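Local coordinates for YopX protein domain-containing protein (Enterococcus faecalis, PDB 2OX7) that is of unknown function, is built largely of beta strands and belongs to the YopX family, at residues 83-88 with 131-136. Numbering follows the deposited sequence.
Sequences EGDILV and YLVIGN
Val88 and Leu132 hold each other through a pair of antiparallel backbone hydrogen bonds, Val88 N to Leu132 O at 3.0 Å and Leu132 N to Val88 O at 2.9 Å. Further along, Ile86 faces two successive residues: its O accepts Ile134 N in a nearly straight bond (2.9 Å), whereas its N donates to Gly135 O (2.8 Å) from above the carbonyl plane. At the far end a water takes a hydrogen bond from Asn136 ND2 and gives one to Asp85 OD1, linking two side chains whose main partners lie elsewhere. The Asp85 carboxylate accepts Phe82 N through OD2 and forms a salt bridge to Arg8 through OD1; the Asn136 amide reaches Glu139 and His138.

Apolar packing occupies both faces. On one, Leu87 spreads its two methyls between neighbours, CD1 lying 4.0 Å from Val133 CG2 and CD2 4.0 Å from Tyr131 CB, while Val133 CG1 rests against the Asp85 carboxylate carbon. On the other, Ile134 has CG1 between its backbone N and carbonyl carbon (chi1 60°), which carries its outer chain across Val88 at about a right angle; the CG2 methyls of the two residues meet at 3.7 Å, and Met101 packs against both. The Tyr131 ring lies obliquely by the Val88 carbonyl, CD1 being 3.5 Å from Val88 C, and also meets Trp113 and Tyr89.

Ile134 and Gly135 set against the single residue Ile86 form a beta bulge, here in strand 131-136, which within this chain forms one edge of a four-stranded antiparallel sheet within the YopX family region.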
ATOM      1  N   GLU A  83      15.202  -8.092  -4.928  1.00 20.62           N
ATOM      2  CA  GLU A  83      15.687  -7.034  -4.042  1.00 22.07           C
ATOM      3  C   GLU A  83      17.075  -6.596  -4.542  1.00 20.89           C
ATOM      4  O   GLU A  83      17.900  -7.442  -4.970  1.00 21.29           O
ATOM      5  CB  GLU A  83      15.903  -7.547  -2.617  1.00 22.61           C
ATOM      6  CG  GLU A  83      14.758  -8.186  -1.894  1.00 26.85           C
ATOM      7  CD  GLU A  83      15.237  -8.682  -0.508  1.00 28.76           C
ATOM      8  OE1 GLU A  83      15.674  -9.872  -0.353  1.00 26.27           O
ATOM      9  OE2 GLU A  83      15.221  -7.838   0.411  1.00 37.73           O
ATOM     10  N   GLY A  84      17.360  -5.304  -4.404  1.00 20.73           N
ATOM     11  CA  GLY A  84      18.665  -4.745  -4.835  1.00 21.69           C
ATOM     12  C   GLY A  84      18.720  -4.344  -6.302  1.00 21.24           C
ATOM     13  O   GLY A  84      19.623  -3.590  -6.712  1.00 21.12           O
ATOM     14  N   ASP A  85      17.762  -4.817  -7.113  1.00 19.60           N
ATOM     15  CA  ASP A  85      17.703  -4.364  -8.495  1.00 19.53           C
ATOM     16  C   ASP A  85      17.416  -2.888  -8.609  1.00 19.56           C
ATOM     17  O   ASP A  85      16.774  -2.286  -7.741  1.00 21.72           O
ATOM     18  CB  ASP A  85      16.650  -5.142  -9.312  1.00 19.27           C
ATOM     19  CG  ASP A  85      17.163  -6.523  -9.786  1.00 23.50           C
ATOM     20  OD1 ASP A  85      18.407  -6.765  -9.837  1.00 21.94           O
ATOM     21  OD2 ASP A  85      16.331  -7.369 -10.170  1.00 24.73           O
ATOM     22  N   ILE A  86      17.831  -2.316  -9.735  1.00 19.04           N
ATOM     23  CA  ILE A  86      17.537  -0.908 -10.073  1.00 19.55           C
ATOM     24  C   ILE A  86      16.718  -0.855 -11.351  1.00 20.23           C
ATOM     25  O   ILE A  86      17.109  -1.466 -12.391  1.00 20.80           O
ATOM     26  CB  ILE A  86      18.887  -0.092 -10.233  1.00 18.81           C
ATOM     27  CG1 ILE A  86      19.652  -0.077  -8.897  1.00 21.18           C
ATOM     28  CG2 ILE A  86      18.583   1.310 -10.851  1.00 21.89           C
ATOM     29  CD1 ILE A  86      21.187   0.290  -9.032  1.00 23.39           C
ATOM     30  N   LEU A  87      15.540  -0.212 -11.278  1.00 20.66           N
ATOM     31  CA  LEU A  87      14.622  -0.177 -12.436  1.00 21.10           C
ATOM     32  C   LEU A  87      14.556   1.220 -13.013  1.00 21.05           C
ATOM     33  O   LEU A  87      14.670   2.209 -12.267  1.00 22.87           O
ATOM     34  CB  LEU A  87      13.214  -0.587 -12.019  1.00 20.43           C
ATOM     35  CG  LEU A  87      12.948  -2.096 -11.920  1.00 21.66           C
ATOM     36  CD1 LEU A  87      13.832  -2.836 -10.932  1.00 27.57           C
ATOM     37  CD2 LEU A  87      11.495  -2.181 -11.490  1.00 24.48           C
ATOM     38  N   VAL A  88      14.357   1.303 -14.319  1.00 21.89           N
ATOM     39  CA  VAL A  88      14.099   2.582 -14.968  1.00 22.36           C
ATOM     40  C   VAL A  88      12.838   2.509 -15.787  1.00 21.57           C
ATOM     41  O   VAL A  88      12.522   1.449 -16.333  1.00 20.95           O
ATOM     42  CB  VAL A  88      15.253   3.020 -15.897  1.00 23.06           C
ATOM     43  CG1 VAL A  88      16.436   3.400 -15.049  1.00 28.00           C
ATOM     44  CG2 VAL A  88      15.553   1.948 -16.942  1.00 23.26           C
ATOM     45  N   TYR A 131       8.754  -0.707 -17.026  1.00 19.14           N
ATOM     46  CA  TYR A 131      10.055  -0.559 -16.311  1.00 18.91           C
ATOM     47  C   TYR A 131      10.968  -1.706 -16.708  1.00 19.22           C
ATOM     48  O   TYR A 131      10.513  -2.857 -16.939  1.00 18.01           O
ATOM     49  CB  TYR A 131       9.911  -0.572 -14.751  1.00 19.89           C
ATOM     50  CG  TYR A 131       9.322   0.697 -14.251  1.00 19.27           C
ATOM     51  CD1 TYR A 131      10.152   1.708 -13.759  1.00 19.79           C
ATOM     52  CD2 TYR A 131       7.951   0.952 -14.372  1.00 20.15           C
ATOM     53  CE1 TYR A 131       9.624   2.915 -13.337  1.00 18.65           C
ATOM     54  CE2 TYR A 131       7.406   2.178 -13.938  1.00 22.24           C
ATOM     55  CZ  TYR A 131       8.255   3.151 -13.438  1.00 21.51           C
ATOM     56  OH  TYR A 131       7.781   4.397 -13.049  1.00 24.09           O
ATOM     57  N   LEU A 132      12.258  -1.420 -16.675  1.00 17.91           N
ATOM     58  CA  LEU A 132      13.273  -2.416 -16.999  1.00 18.36           C
ATOM     59  C   LEU A 132      14.340  -2.458 -15.915  1.00 18.48           C
ATOM     60  O   LEU A 132      14.717  -1.424 -15.413  1.00 18.07           O
ATOM     61  CB  LEU A 132      13.914  -2.040 -18.324  1.00 20.18           C
ATOM     62  CG  LEU A 132      13.114  -2.309 -19.614  1.00 21.74           C
ATOM     63  CD1 LEU A 132      13.892  -1.771 -20.829  1.00 28.10           C
ATOM     64  CD2 LEU A 132      12.894  -3.821 -19.765  1.00 25.09           C
ATOM     65  N   VAL A 133      14.820  -3.653 -15.589  1.00 17.67           N
ATOM     66  CA  VAL A 133      15.952  -3.806 -14.662  1.00 18.73           C
ATOM     67  C   VAL A 133      17.228  -3.419 -15.444  1.00 19.53           C
ATOM     68  O   VAL A 133      17.545  -4.047 -16.459  1.00 20.26           O
ATOM     69  CB  VAL A 133      16.138  -5.236 -14.245  1.00 19.66           C
ATOM     70  CG1 VAL A 133      17.392  -5.370 -13.323  1.00 18.93           C
ATOM     71  CG2 VAL A 133      14.909  -5.724 -13.444  1.00 20.49           C
ATOM     72  N   ILE A 134      17.976  -2.458 -14.935  1.00 19.96           N
ATOM     73  CA  ILE A 134      19.203  -2.052 -15.644  1.00 21.61           C
ATOM     74  C   ILE A 134      20.489  -2.237 -14.822  1.00 21.94           C
ATOM     75  O   ILE A 134      21.564  -1.784 -15.222  1.00 23.11           O
ATOM     76  CB  ILE A 134      19.078  -0.658 -16.177  1.00 21.95           C
ATOM     77  CG1 ILE A 134      18.829   0.357 -15.032  1.00 23.99           C
ATOM     78  CG2 ILE A 134      18.109  -0.666 -17.367  1.00 21.64           C
ATOM     79  CD1 ILE A 134      19.188   1.748 -15.454  1.00 30.29           C
ATOM     80  N   GLY A 135      20.367  -2.952 -13.721  1.00 22.36           N
ATOM     81  CA  GLY A 135      21.509  -3.253 -12.851  1.00 22.08           C
ATOM     82  C   GLY A 135      21.063  -3.449 -11.421  1.00 23.05           C
ATOM     83  O   GLY A 135      19.852  -3.601 -11.120  1.00 21.39           O
ATOM     84  N   ASN A 136      22.039  -3.500 -10.523  1.00 22.47           N
ATOM     85  CA  ASN A 136      21.719  -3.625  -9.125  1.00 22.38           C
ATOM     86  C   ASN A 136      22.761  -2.873  -8.323  1.00 23.41           C
ATOM     87  O   ASN A 136      23.815  -2.472  -8.854  1.00 24.90           O
ATOM     88  CB  ASN A 136      21.583  -5.080  -8.715  1.00 22.23           C
ATOM     89  CG  ASN A 136      22.907  -5.867  -8.832  1.00 23.94           C
ATOM     90  OD1 ASN A 136      23.785  -5.724  -8.006  1.00 28.16           O
ATOM     91  ND2 ASN A 136      23.013  -6.720  -9.855  1.00 26.65           N
TER
HETATM   92  O   HOH W   1      20.655  -6.771 -11.610  1.00 30.02           O